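KmHsv2 (Kluyveromyces marxianus, PDB 3VU4) probably binds phosphoinositides on membranes as a beta-propeller protein of the PROPPIN group, akin to the autophagy protein Atg18. Local coordinates at residues E233-L238 with S291-C296; K254-S259 with I311-E316; K261-V266 with N297-V302; S317-V322 with E330-V335. One frame throughout, in Å; residues are numbered along the deposited sequence.

Interaction 1: residues E233-L238 with S291-C296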
loop_
_atom_site.group_PDB
_atom_site.type_symbol
_atom_site.label_atom_id
_atom_site.label_comp_id
_atom_site.label_asym_id
_atom_site.label_seq_id
_atom_site.Cartn_x
_atom_site.Cartn_y
_atom_site.Cartn_z
ATOM N N GLU A 233 16.839 7.266 5.708
ATOM C CA GLU A 233 17.002 7.679 4.330
ATOM C C GLU A 233 17.746 6.554 3.610
ATOM O O GLU A 233 18.752 6.044 4.107
ATOM C CB GLU A 233 17.770 9.008 4.220
ATOM C CG GLU A 233 17.410 9.771 2.951
ATOM C CD GLU A 233 18.054 11.154 2.832
ATOM O OE1 GLU A 233 19.241 11.238 2.452
ATOM O OE2 GLU A 233 17.370 12.160 3.114
ATOM N N PHE A 234 17.216 6.151 2.456
ATOM C CA PHE A 234 17.822 5.092 1.661
ATOM C C PHE A 234 18.102 5.585 0.246
ATOM O O PHE A 234 17.358 6.398 -0.291
ATOM C CB PHE A 234 16.884 3.892 1.600
ATOM C CG PHE A 234 16.461 3.387 2.940
ATOM C CD1 PHE A 234 17.351 2.694 3.750
ATOM C CD2 PHE A 234 15.163 3.596 3.395
ATOM C CE1 PHE A 234 16.954 2.212 4.997
ATOM C CE2 PHE A 234 14.754 3.120 4.641
ATOM C CZ PHE A 234 15.655 2.424 5.442
ATOM N N ARG A 235 19.175 5.092 -0.355
ATOM C CA ARG A 235 19.531 5.478 -1.714
ATOM C C ARG A 235 19.189 4.292 -2.589
ATOM O O ARG A 235 19.528 3.162 -2.259
ATOM C CB ARG A 235 21.022 5.767 -1.804
ATOM C CG ARG A 235 21.516 6.674 -0.696
ATOM C CD ARG A 235 21.407 8.126 -1.073
ATOM N NE ARG A 235 22.653 8.589 -1.672
ATOM C CZ ARG A 235 22.829 9.799 -2.191
ATOM N NH1 ARG A 235 21.831 10.677 -2.191
ATOM N NH2 ARG A 235 24.009 10.131 -2.703
ATOM N N ARG A 236 18.500 4.536 -3.693
ATOM C CA ARG A 236 18.133 3.448 -4.581
ATOM C C ARG A 236 19.321 3.134 -5.467
ATOM O O ARG A 236 19.466 2.022 -5.982
ATOM C CB ARG A 236 16.907 3.849 -5.402
ATOM C CG ARG A 236 15.624 3.794 -4.586
ATOM C CD ARG A 236 14.472 4.604 -5.173
ATOM N NE ARG A 236 14.091 4.266 -6.548
ATOM C CZ ARG A 236 14.177 3.061 -7.107
ATOM N NH1 ARG A 236 14.655 2.016 -6.433
ATOM N NH2 ARG A 236 13.753 2.899 -8.349
ATOM N N GLY A 237 20.190 4.122 -5.617
ATOM C CA GLY A 237 21.372 3.939 -6.435
ATOM C C GLY A 237 21.127 3.318 -7.803
ATOM O O GLY A 237 20.561 3.953 -8.700
ATOM N N LEU A 238 21.557 2.067 -7.949
ATOM C CA LEU A 238 21.448 1.313 -9.198
ATOM C C LEU A 238 20.091 1.286 -9.909
ATOM O O LEU A 238 20.005 1.589 -11.110
ATOM C CB LEU A 238 21.935 -0.124 -8.965
ATOM C CG LEU A 238 23.438 -0.363 -9.163
ATOM C CD1 LEU A 238 23.750 -0.356 -10.657
ATOM C CD2 LEU A 238 24.256 0.706 -8.425
ATOM N N SER A 291 21.761 -0.022 6.745
ATOM C CA SER A 291 22.429 0.343 5.507
ATOM C C SER A 291 21.657 1.415 4.767
ATOM O O SER A 291 20.429 1.503 4.854
ATOM C CB SER A 291 22.569 -0.864 4.585
ATOM O OG SER A 291 23.071 -0.453 3.325
ATOM N N GLU A 292 22.397 2.218 4.022
ATOM C CA GLU A 292 21.824 3.292 3.241
ATOM C C GLU A 292 21.239 2.740 1.929
ATOM O O GLU A 292 20.485 3.421 1.239
ATOM C CB GLU A 292 22.919 4.343 3.010
ATOM C CG GLU A 292 23.112 4.858 1.600
ATOM C CD GLU A 292 24.259 5.882 1.509
ATOM O OE1 GLU A 292 24.517 6.390 0.389
ATOM O OE2 GLU A 292 24.897 6.172 2.557
ATOM N N TRP A 293 21.564 1.488 1.619
ATOM C CA TRP A 293 21.088 0.835 0.398
ATOM C C TRP A 293 20.233 -0.408 0.675
ATOM O O TRP A 293 20.104 -0.859 1.813
ATOM C CB TRP A 293 22.276 0.420 -0.481
ATOM C CG TRP A 293 23.209 1.546 -0.817
ATOM C CD1 TRP A 293 23.026 2.509 -1.769
ATOM C CD2 TRP A 293 24.457 1.854 -0.174
ATOM N NE1 TRP A 293 24.077 3.394 -1.757
ATOM C CE2 TRP A 293 24.970 3.016 -0.792
ATOM C CE3 TRP A 293 25.189 1.260 0.865
ATOM C CZ2 TRP A 293 26.185 3.600 -0.403
ATOM C CZ3 TRP A 293 26.398 1.843 1.250
ATOM C CH2 TRP A 293 26.880 3.002 0.613
ATOM N N SER A 294 19.660 -0.948 -0.395
ATOM C CA SER A 294 18.832 -2.143 -0.336
ATOM C C SER A 294 19.572 -3.352 0.268
ATOM O O SER A 294 20.754 -3.567 0.003
ATOM C CB SER A 294 18.370 -2.495 -1.750
ATOM O OG SER A 294 17.671 -3.730 -1.772
ATOM N N LEU A 295 18.865 -4.139 1.071
ATOM C CA LEU A 295 19.439 -5.332 1.688
ATOM C C LEU A 295 19.628 -6.418 0.638
ATOM O O LEU A 295 20.593 -7.174 0.672
ATOM C CB LEU A 295 18.508 -5.862 2.773
ATOM C CG LEU A 295 18.979 -5.722 4.214
ATOM C CD1 LEU A 295 19.554 -4.333 4.451
ATOM C CD2 LEU A 295 17.798 -6.014 5.141
ATOM N N CYS A 296 18.683 -6.493 -0.291
ATOM C CA CYS A 296 18.724 -7.484 -1.351
ATOM C C CYS A 296 17.900 -7.008 -2.532
ATOM O O CYS A 296 16.921 -6.286 -2.360
ATOM C CB CYS A 296 18.189 -8.824 -0.837
ATOM S SG CYS A 296 16.621 -8.714 0.061
HETATM O O HOH W 1 19.693 0.752 -2.854
#
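Arg235 meets Glu292 twice, through its backbone and through its side chain. Arg235 N donates to Glu292 O at 2.7 Å. Beyond the backbone the two side chains run next to each other in the same direction. The aliphatic part of the arginine comes first, with Arg235 CG 3.2 Å from Glu292 OE1; the chain then bends at chi2 (-89°) and again at chi3, which keeps Arg235 NE near the same Glu292 OE1 in a salt bridge of 3.5 Å. Guanidinium and carboxylate planes stand 77° apart, so the ions meet through one nitrogen and one oxygen and not as a flat, two-pronged pair. Trp293 leans against the arginine as well, its CD1 lying 3.8 Å from Arg235 CB. Phe234 turns a ring edge to the neighbouring carbonyl, with CE1 3.5 Å from Ser291 O.

In the next shell, Glu292 CG sits over the centre of one indole face of Trp293. A water accepts from Ser294 N at 3.0 Å and donates to Arg235 O. Serine suits its place at the loop's bend because Ser291 OG can accept from Trp293 N (3.0 Å), making an ST turn. Glu233 is held by Arg221, and Phe234 meets the ring of Phe267. The contact thus joins the outermost strand of one propeller blade to the long loop between the third and fourth strands of the next, a surface junction of the seven-bladed beta-propeller fold.

Interaction 2: residues K254-S259 with I311-E316; sequences KLAVVS and IAWISE
Ala256 and Trp313 make the central apolar meeting of two strands that belong to different sheets. Their axes approach to 8.5 Å and run at 164°, close to antiparallel, a separation that leaves side chains and not backbones to fill the interval. Alanine suits this place because its single methyl lets the large indole come close: Ala256 CB lies 3.6 Å from Trp313 CZ2. CG of Trp313 is anti to its carbonyl carbon (chi1 -69°), which carries the ring across to the other strand with its edge toward the backbone, Ala256 N lying near the ring plane. The aliphatic root of Lys254 adds to the same surface, with CB 3.9 Å from Trp313 CH2. At the other end, branched side chains mesh as Val258 and Ile311 slide past each other in opposite directions, and Val258 CG2 comes within 3.5 Å of Ile311 CG2. The longer arm of the isoleucine reaches across to the other strand, placing Ile311 CD1 3.9 Å from Ala256 CB.

Polar contacts are few and lie at the margin. A water close to Glu316 O (2.7 Å) also takes a weak bond from Lys254 NZ, so the lysine combines an apolar stem with a charged end. The indole nitrogen of Trp313, though buried, is satisfied by Lys247 O.

Strand 254-259 is the second strand of its blade, flanked by strands 243-248 and 263-268, whereas strand 311-313 belongs to the innermost strand of the next blade and is backed by strand 318-323, from which Leu319 touches both Ala256 and Trp313.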
loop_
_atom_site.group_PDB
_atom_site.type_symbol
_atom_site.label_atom_id
_atom_site.label_comp_id
_atom_site.label_asym_id
_atom_site.label_seq_id
_atom_site.Cartn_x
_atom_site.Cartn_y
_atom_site.Cartn_z
ATOM N N LYS A 254 11.015 -3.801 7.872
ATOM C CA LYS A 254 11.511 -3.700 6.510
ATOM C C LYS A 254 10.543 -3.035 5.560
ATOM O O LYS A 254 9.328 -3.055 5.748
ATOM C CB LYS A 254 11.886 -5.081 5.985
ATOM C CG LYS A 254 13.086 -5.654 6.691
ATOM C CD LYS A 254 13.271 -7.113 6.384
ATOM C CE LYS A 254 14.261 -7.735 7.365
ATOM N NZ LYS A 254 13.774 -7.621 8.778
ATOM N N LEU A 255 11.111 -2.433 4.531
ATOM C CA LEU A 255 10.332 -1.746 3.522
ATOM C C LEU A 255 10.641 -2.408 2.174
ATOM O O LEU A 255 11.810 -2.531 1.796
ATOM C CB LEU A 255 10.742 -0.279 3.508
ATOM C CG LEU A 255 9.929 0.738 2.733
ATOM C CD1 LEU A 255 8.490 0.699 3.195
ATOM C CD2 LEU A 255 10.534 2.103 2.963
ATOM N N ALA A 256 9.603 -2.867 1.474
ATOM C CA ALA A 256 9.792 -3.491 0.161
ATOM C C ALA A 256 9.380 -2.516 -0.924
ATOM O O ALA A 256 8.374 -1.818 -0.801
ATOM C CB ALA A 256 8.976 -4.779 0.038
ATOM N N VAL A 257 10.178 -2.463 -1.979
ATOM C CA VAL A 257 9.900 -1.595 -3.110
ATOM C C VAL A 257 10.018 -2.402 -4.403
ATOM O O VAL A 257 10.939 -3.210 -4.559
ATOM C CB VAL A 257 10.904 -0.410 -3.178
ATOM C CG1 VAL A 257 10.669 0.418 -4.446
ATOM C CG2 VAL A 257 10.754 0.464 -1.957
ATOM N N VAL A 258 9.076 -2.195 -5.317
ATOM C CA VAL A 258 9.118 -2.862 -6.610
ATOM C C VAL A 258 9.190 -1.747 -7.644
ATOM O O VAL A 258 8.383 -0.822 -7.602
ATOM C CB VAL A 258 7.848 -3.693 -6.879
ATOM C CG1 VAL A 258 7.911 -4.299 -8.271
ATOM C CG2 VAL A 258 7.721 -4.790 -5.868
ATOM N N SER A 259 10.156 -1.824 -8.555
ATOM C CA SER A 259 10.298 -0.818 -9.615
ATOM C C SER A 259 9.680 -1.375 -10.901
ATOM O O SER A 259 9.334 -2.555 -10.949
ATOM C CB SER A 259 11.765 -0.527 -9.872
ATOM O OG SER A 259 12.388 -1.671 -10.434
ATOM N N ILE A 311 2.048 -5.044 -3.871
ATOM C CA ILE A 311 2.664 -5.980 -2.946
ATOM C C ILE A 311 2.108 -5.798 -1.544
ATOM O O ILE A 311 1.485 -4.782 -1.229
ATOM C CB ILE A 311 4.203 -5.820 -2.947
ATOM C CG1 ILE A 311 4.614 -4.477 -2.352
ATOM C CG2 ILE A 311 4.720 -5.867 -4.388
ATOM C CD1 ILE A 311 6.085 -4.153 -2.548
ATOM N N ALA A 312 2.314 -6.802 -0.706
ATOM C CA ALA A 312 1.832 -6.741 0.663
ATOM C C ALA A 312 2.567 -7.759 1.514
ATOM O O ALA A 312 2.696 -8.929 1.135
ATOM C CB ALA A 312 0.333 -7.004 0.705
ATOM N N TRP A 313 3.077 -7.311 2.654
ATOM C CA TRP A 313 3.769 -8.228 3.548
ATOM C C TRP A 313 2.682 -8.997 4.271
ATOM O O TRP A 313 1.628 -8.449 4.580
ATOM C CB TRP A 313 4.635 -7.476 4.554
ATOM C CG TRP A 313 5.827 -6.806 3.940
ATOM C CD1 TRP A 313 5.847 -5.621 3.261
ATOM C CD2 TRP A 313 7.183 -7.267 3.981
ATOM N NE1 TRP A 313 7.132 -5.312 2.885
ATOM C CE2 TRP A 313 7.970 -6.305 3.313
ATOM C CE3 TRP A 313 7.808 -8.397 4.522
ATOM C CZ2 TRP A 313 9.356 -6.440 3.173
ATOM C CZ3 TRP A 313 9.185 -8.530 4.383
ATOM C CH2 TRP A 313 9.944 -7.556 3.713
ATOM N N ILE A 314 2.921 -10.276 4.511
ATOM C CA ILE A 314 1.941 -11.101 5.197
ATOM C C ILE A 314 2.541 -11.592 6.503
ATOM O O ILE A 314 1.920 -12.356 7.235
ATOM C CB ILE A 314 1.516 -12.312 4.333
ATOM C CG1 ILE A 314 2.726 -13.179 3.992
ATOM C CG2 ILE A 314 0.854 -11.822 3.066
ATOM C CD1 ILE A 314 2.360 -14.501 3.334
ATOM N N SER A 315 3.759 -11.141 6.781
ATOM C CA SER A 315 4.470 -11.510 7.993
ATOM C C SER A 315 5.696 -10.624 8.081
ATOM O O SER A 315 5.834 -9.666 7.323
ATOM C CB SER A 315 4.909 -12.963 7.939
ATOM O OG SER A 315 6.159 -13.084 7.293
ATOM N N GLU A 316 6.594 -10.946 8.999
ATOM C CA GLU A 316 7.797 -10.150 9.166
ATOM C C GLU A 316 8.838 -10.506 8.124
ATOM O O GLU A 316 9.748 -9.718 7.854
ATOM C CB GLU A 316 8.364 -10.348 10.572
ATOM C CG GLU A 316 7.443 -9.818 11.655
ATOM C CD GLU A 316 7.996 -9.983 13.061
ATOM O OE1 GLU A 316 7.326 -9.517 14.012
ATOM O OE2 GLU A 316 9.090 -10.574 13.223
HETATM O O HOH W 2 10.477 -7.288 8.748
#

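Interaction 3: residues K261-V266 with N297-V302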
loop_
_atom_site.group_PDB
_atom_site.type_symbol
_atom_site.label_atom_id
_atom_site.label_comp_id
_atom_site.label_asym_id
_atom_site.label_seq_id
_atom_site.Cartn_x
_atom_site.Cartn_y
_atom_site.Cartn_z
ATOM N N LYS A 261 11.188 -2.014 -13.463
ATOM C CA LYS A 261 12.212 -2.808 -14.137
ATOM C C LYS A 261 11.876 -4.210 -13.607
ATOM O O LYS A 261 12.468 -5.211 -13.997
ATOM C CB LYS A 261 13.621 -2.385 -13.691
ATOM N N TRP A 262 10.895 -4.238 -12.708
ATOM C CA TRP A 262 10.402 -5.445 -12.057
ATOM C C TRP A 262 11.451 -6.099 -11.164
ATOM O O TRP A 262 11.710 -7.304 -11.221
ATOM C CB TRP A 262 9.841 -6.410 -13.102
ATOM C CG TRP A 262 8.861 -5.702 -13.986
ATOM C CD1 TRP A 262 8.973 -5.496 -15.328
ATOM C CD2 TRP A 262 7.688 -4.985 -13.570
ATOM N NE1 TRP A 262 7.956 -4.687 -15.772
ATOM C CE2 TRP A 262 7.153 -4.355 -14.713
ATOM C CE3 TRP A 262 7.044 -4.805 -12.341
ATOM C CZ2 TRP A 262 6.001 -3.562 -14.668
ATOM C CZ3 TRP A 262 5.897 -4.016 -12.293
ATOM C CH2 TRP A 262 5.392 -3.402 -13.451
ATOM N N THR A 263 12.046 -5.265 -10.324
ATOM C CA THR A 263 13.037 -5.706 -9.368
ATOM C C THR A 263 12.513 -5.398 -7.968
ATOM O O THR A 263 12.045 -4.294 -7.695
ATOM C CB THR A 263 14.349 -4.990 -9.588
ATOM O OG1 THR A 263 14.835 -5.307 -10.896
ATOM C CG2 THR A 263 15.361 -5.431 -8.567
ATOM N N LEU A 264 12.568 -6.391 -7.092
ATOM C CA LEU A 264 12.098 -6.234 -5.726
ATOM C C LEU A 264 13.294 -5.882 -4.840
ATOM O O LEU A 264 14.333 -6.536 -4.909
ATOM C CB LEU A 264 11.432 -7.535 -5.268
ATOM C CG LEU A 264 10.830 -7.602 -3.867
ATOM C CD1 LEU A 264 9.793 -6.499 -3.703
ATOM C CD2 LEU A 264 10.207 -8.984 -3.638
ATOM N N HIS A 265 13.140 -4.831 -4.036
ATOM C CA HIS A 265 14.192 -4.358 -3.132
ATOM C C HIS A 265 13.652 -4.285 -1.705
ATOM O O HIS A 265 12.475 -3.985 -1.485
ATOM C CB HIS A 265 14.659 -2.951 -3.523
ATOM C CG HIS A 265 15.034 -2.805 -4.967
ATOM N ND1 HIS A 265 16.290 -3.110 -5.448
ATOM C CD2 HIS A 265 14.316 -2.375 -6.033
ATOM C CE1 HIS A 265 16.329 -2.874 -6.746
ATOM N NE2 HIS A 265 15.145 -2.427 -7.126
ATOM N N VAL A 266 14.514 -4.549 -0.734
ATOM C CA VAL A 266 14.108 -4.481 0.656
ATOM C C VAL A 266 15.059 -3.565 1.400
ATOM O O VAL A 266 16.275 -3.713 1.295
ATOM C CB VAL A 266 14.133 -5.864 1.322
ATOM C CG1 VAL A 266 13.881 -5.721 2.818
ATOM C CG2 VAL A 266 13.082 -6.767 0.681
ATOM N N ASN A 297 18.306 -7.420 -3.729
ATOM C CA ASN A 297 17.626 -7.037 -4.958
ATOM C C ASN A 297 17.267 -8.278 -5.749
ATOM O O ASN A 297 18.133 -8.941 -6.315
ATOM C CB ASN A 297 18.536 -6.137 -5.787
ATOM C CG ASN A 297 19.109 -4.988 -4.972
ATOM O OD1 ASN A 297 18.367 -4.228 -4.343
ATOM N ND2 ASN A 297 20.434 -4.856 -4.977
ATOM N N PHE A 298 15.979 -8.579 -5.801
ATOM C CA PHE A 298 15.496 -9.757 -6.499
ATOM C C PHE A 298 14.811 -9.394 -7.815
ATOM O O PHE A 298 13.945 -8.530 -7.856
ATOM C CB PHE A 298 14.517 -10.483 -5.583
ATOM C CG PHE A 298 14.030 -11.789 -6.117
ATOM C CD1 PHE A 298 14.717 -12.966 -5.841
ATOM C CD2 PHE A 298 12.847 -11.854 -6.850
ATOM C CE1 PHE A 298 14.224 -14.183 -6.281
ATOM C CE2 PHE A 298 12.346 -13.073 -7.297
ATOM C CZ PHE A 298 13.029 -14.236 -7.014
ATOM N N LYS A 299 15.202 -10.058 -8.893
ATOM C CA LYS A 299 14.595 -9.796 -10.194
ATOM C C LYS A 299 13.373 -10.682 -10.401
ATOM O O LYS A 299 13.461 -11.911 -10.408
ATOM C CB LYS A 299 15.620 -10.002 -11.314
ATOM C CG LYS A 299 16.784 -9.012 -11.224
ATOM C CD LYS A 299 17.695 -9.052 -12.445
ATOM C CE LYS A 299 18.799 -7.998 -12.336
ATOM N NZ LYS A 299 19.725 -8.001 -13.514
ATOM N N LEU A 300 12.225 -10.032 -10.547
ATOM C CA LEU A 300 10.964 -10.730 -10.725
ATOM C C LEU A 300 10.816 -11.293 -12.132
ATOM O O LEU A 300 11.339 -10.739 -13.103
ATOM C CB LEU A 300 9.809 -9.783 -10.393
ATOM C CG LEU A 300 9.858 -9.292 -8.939
ATOM C CD1 LEU A 300 9.004 -8.036 -8.759
ATOM C CD2 LEU A 300 9.420 -10.433 -8.008
ATOM N N SER A 301 10.107 -12.411 -12.218
ATOM C CA SER A 301 9.862 -13.100 -13.473
ATOM C C SER A 301 8.483 -12.752 -14.015
ATOM O O SER A 301 7.475 -13.178 -13.465
ATOM C CB SER A 301 9.956 -14.612 -13.253
ATOM O OG SER A 301 9.400 -15.329 -14.340
ATOM N N VAL A 302 8.429 -11.981 -15.092
ATOM C CA VAL A 302 7.140 -11.628 -15.665
ATOM C C VAL A 302 7.158 -11.592 -17.202
ATOM O O VAL A 302 8.178 -11.272 -17.809
ATOM C CB VAL A 302 6.654 -10.266 -15.107
ATOM C CG1 VAL A 302 7.554 -9.132 -15.611
ATOM C CG2 VAL A 302 5.186 -10.055 -15.492
#
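Leu300 packs against Trp262, just ahead of strand 263-266, and its side chain can be followed outward. Its CB lies 3.2 Å from Trp262 O, the carbonyl that also accepts from Leu300 N at 2.9 Å. CG stays beside that carbonyl, placed there because it is anti to the carbonyl carbon of its own residue (chi1 -61°). From it CD1 reaches Leu264 CB at 4.3 Å, while CD2 meets the ring edge of Phe298. Leucine, branched at its end, thus serves two apolar neighbours at once.

Further along, Val302 CG1 makes a CH-pi contact over the five-membered ring of Trp262, 4.2 Å from its centroid. Leu264 and Phe298 form a hydrogen-bonded antiparallel pair, Leu264 N to Phe298 O being 2.7 Å and Phe298 N to Leu264 O 2.8 Å. On the other face, the His265 ring lies beside the Asn297 side chain, its ND1 3.8 Å from Asn297 CB. An alanine here in place of His265 would remove the imidazole and would probably open a gap beside Asn297 CB and Ser294.

These are the third and fourth strands of the sixth blade: strand 254-259 lies on the inner side, where Leu264 touches Val258, and Phe298 packs on Ile345 of strand 342-352.

Interaction 4: residues S317-V322 with E330-V335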
loop_
_atom_site.group_PDB
_atom_site.type_symbol
_atom_site.label_atom_id
_atom_site.label_comp_id
_atom_site.label_asym_id
_atom_site.label_seq_id
_atom_site.Cartn_x
_atom_site.Cartn_y
_atom_site.Cartn_z
ATOM N N SER A 317 8.692 -11.685 7.526
ATOM C CA SER A 317 9.647 -12.137 6.523
ATOM C C SER A 317 9.050 -12.506 5.156
ATOM O O SER A 317 9.793 -12.703 4.195
ATOM C CB SER A 317 10.426 -13.335 7.065
ATOM O OG SER A 317 9.554 -14.429 7.289
ATOM N N SER A 318 7.726 -12.610 5.066
ATOM C CA SER A 318 7.089 -12.962 3.795
ATOM C C SER A 318 6.167 -11.887 3.241
ATOM O O SER A 318 5.541 -11.145 3.996
ATOM C CB SER A 318 6.295 -14.264 3.931
ATOM O OG SER A 318 7.180 -15.354 4.094
ATOM N N LEU A 319 6.090 -11.815 1.915
ATOM C CA LEU A 319 5.225 -10.854 1.257
ATOM C C LEU A 319 4.688 -11.447 -0.042
ATOM O O LEU A 319 5.255 -12.395 -0.591
ATOM C CB LEU A 319 5.984 -9.553 0.988
ATOM C CG LEU A 319 7.179 -9.594 0.042
ATOM C CD1 LEU A 319 6.691 -9.380 -1.367
ATOM C CD2 LEU A 319 8.183 -8.505 0.413
ATOM N N VAL A 320 3.573 -10.903 -0.513
ATOM C CA VAL A 320 2.968 -11.378 -1.745
ATOM C C VAL A 320 2.989 -10.292 -2.806
ATOM O O VAL A 320 3.011 -9.093 -2.506
ATOM C CB VAL A 320 1.490 -11.813 -1.550
ATOM C CG1 VAL A 320 1.403 -12.981 -0.615
ATOM C CG2 VAL A 320 0.668 -10.652 -1.033
ATOM N N VAL A 321 3.002 -10.728 -4.055
ATOM C CA VAL A 321 2.991 -9.817 -5.181
ATOM C C VAL A 321 1.825 -10.280 -6.039
ATOM O O VAL A 321 1.704 -11.474 -6.348
ATOM C CB VAL A 321 4.299 -9.898 -5.976
ATOM C CG1 VAL A 321 4.190 -9.054 -7.246
ATOM C CG2 VAL A 321 5.460 -9.404 -5.106
ATOM N N VAL A 322 0.941 -9.350 -6.375
ATOM C CA VAL A 322 -0.209 -9.681 -7.196
ATOM C C VAL A 322 -0.088 -9.013 -8.565
ATOM O O VAL A 322 0.081 -7.790 -8.668
ATOM C CB VAL A 322 -1.514 -9.238 -6.519
ATOM C CG1 VAL A 322 -2.724 -9.657 -7.368
ATOM C CG2 VAL A 322 -1.591 -9.849 -5.142
ATOM N N GLU A 330 2.152 -14.378 -6.157
ATOM C CA GLU A 330 3.391 -15.022 -5.749
ATOM C C GLU A 330 3.776 -14.671 -4.317
ATOM O O GLU A 330 3.705 -13.514 -3.914
ATOM C CB GLU A 330 4.499 -14.611 -6.719
ATOM C CG GLU A 330 4.470 -15.400 -8.011
ATOM C CD GLU A 330 4.802 -14.571 -9.221
ATOM O OE1 GLU A 330 5.571 -13.604 -9.089
ATOM O OE2 GLU A 330 4.301 -14.903 -10.315
ATOM N N THR A 331 4.185 -15.677 -3.555
ATOM C CA THR A 331 4.577 -15.487 -2.168
ATOM C C THR A 331 6.093 -15.565 -2.046
ATOM O O THR A 331 6.702 -16.568 -2.425
ATOM C CB THR A 331 3.926 -16.558 -1.285
ATOM O OG1 THR A 331 2.504 -16.444 -1.390
ATOM C CG2 THR A 331 4.333 -16.391 0.166
ATOM N N PHE A 332 6.705 -14.504 -1.526
ATOM C CA PHE A 332 8.157 -14.469 -1.375
ATOM C C PHE A 332 8.593 -14.463 0.087
ATOM O O PHE A 332 7.863 -14.015 0.970
ATOM C CB PHE A 332 8.740 -13.238 -2.084
ATOM C CG PHE A 332 8.439 -13.181 -3.560
ATOM C CD1 PHE A 332 7.191 -12.750 -4.019
ATOM C CD2 PHE A 332 9.394 -13.576 -4.495
ATOM C CE1 PHE A 332 6.899 -12.712 -5.393
ATOM C CE2 PHE A 332 9.113 -13.544 -5.869
ATOM C CZ PHE A 332 7.859 -13.110 -6.319
ATOM N N LYS A 333 9.796 -14.955 0.335
ATOM C CA LYS A 333 10.337 -15.009 1.686
ATOM C C LYS A 333 11.683 -14.282 1.700
ATOM O O LYS A 333 12.509 -14.460 0.796
ATOM C CB LYS A 333 10.521 -16.471 2.098
ATOM C CG LYS A 333 9.967 -16.861 3.469
ATOM C CD LYS A 333 10.915 -16.507 4.597
ATOM C CE LYS A 333 10.726 -17.444 5.797
ATOM N NZ LYS A 333 9.391 -17.335 6.455
ATOM N N VAL A 334 11.886 -13.438 2.706
ATOM C CA VAL A 334 13.141 -12.707 2.851
ATOM C C VAL A 334 13.895 -13.436 3.958
ATOM O O VAL A 334 13.404 -13.558 5.079
ATOM C CB VAL A 334 12.895 -11.237 3.245
ATOM C CG1 VAL A 334 14.210 -10.495 3.320
ATOM C CG2 VAL A 334 11.982 -10.575 2.230
ATOM N N VAL A 335 15.085 -13.922 3.637
ATOM C CA VAL A 335 15.873 -14.690 4.586
ATOM C C VAL A 335 17.342 -14.297 4.651
ATOM O O VAL A 335 17.958 -13.993 3.626
ATOM C CB VAL A 335 15.805 -16.184 4.214
ATOM C CG1 VAL A 335 16.592 -17.020 5.212
ATOM C CG2 VAL A 335 14.352 -16.623 4.135
#
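The second and third strands of the seventh blade form a beta hairpin here, and Leu319 and Phe332 are its central hydrogen-bonded pair. Phe332 N donates to Leu319 O at 2.7 Å and Leu319 N to Phe332 O at 3.0 Å. Val321 and Glu330 repeat the pattern, and Val334 N to Ser317 O adds a bond at the other end.

The face bearing Leu319, Val321 and Phe332 is largely apolar. Val321 CG2, anti to the carbonyl carbon because CG1 is anti to the backbone N (chi1 173°), reaches Phe332 CE1 at 3.6 Å, the two side chains lying aslant. In a propeller such a face packs on a neighbouring blade, and Phe332 accordingly touches Leu300, just after strand 296-299 of the sixth. Glu330 is the exception on this face, its buried carboxylate held by Arg350 and Trp323.

The opposite face is mixed, with Ser318, Thr331 and Lys333 beside Val320. Val320 and Thr331, both beta-branched and suited to strands, lie alongside each other, with Val320 CG1 3.7 Å from Thr331 OG1. Lys333 bends at chi2 (-82°) and again at its end, passing Ser318 OG with its CG at 3.2 Å before NZ donates to Ser317 OG at 3.0 Å. A methionine in place of Lys333 would lack the ammonium group, and the Ser317 hydroxyl would probably be left without this donor and more able to rotate.

From the N terminus, interaction 1 opens at the outer edge of the fifth blade, and interactions 2 and 3 open on adjacent strands of the sixth. The chain then makes its long excursion and returns through 291-296, closing interaction 1. Residues 297-302 follow at once and close interaction 3, and 311-316 close interaction 2. Interaction 3 is therefore nested within interaction 2, while interaction 1 crosses both. Interaction 4 comes afterwards in series, as a local hairpin. Interactions 1 and 2 join neighbouring blades; interactions 3 and 4 build the sixth and seventh blades from within. Phe298 of interaction 3 meets Phe332 of interaction 4, bringing these two sheets together.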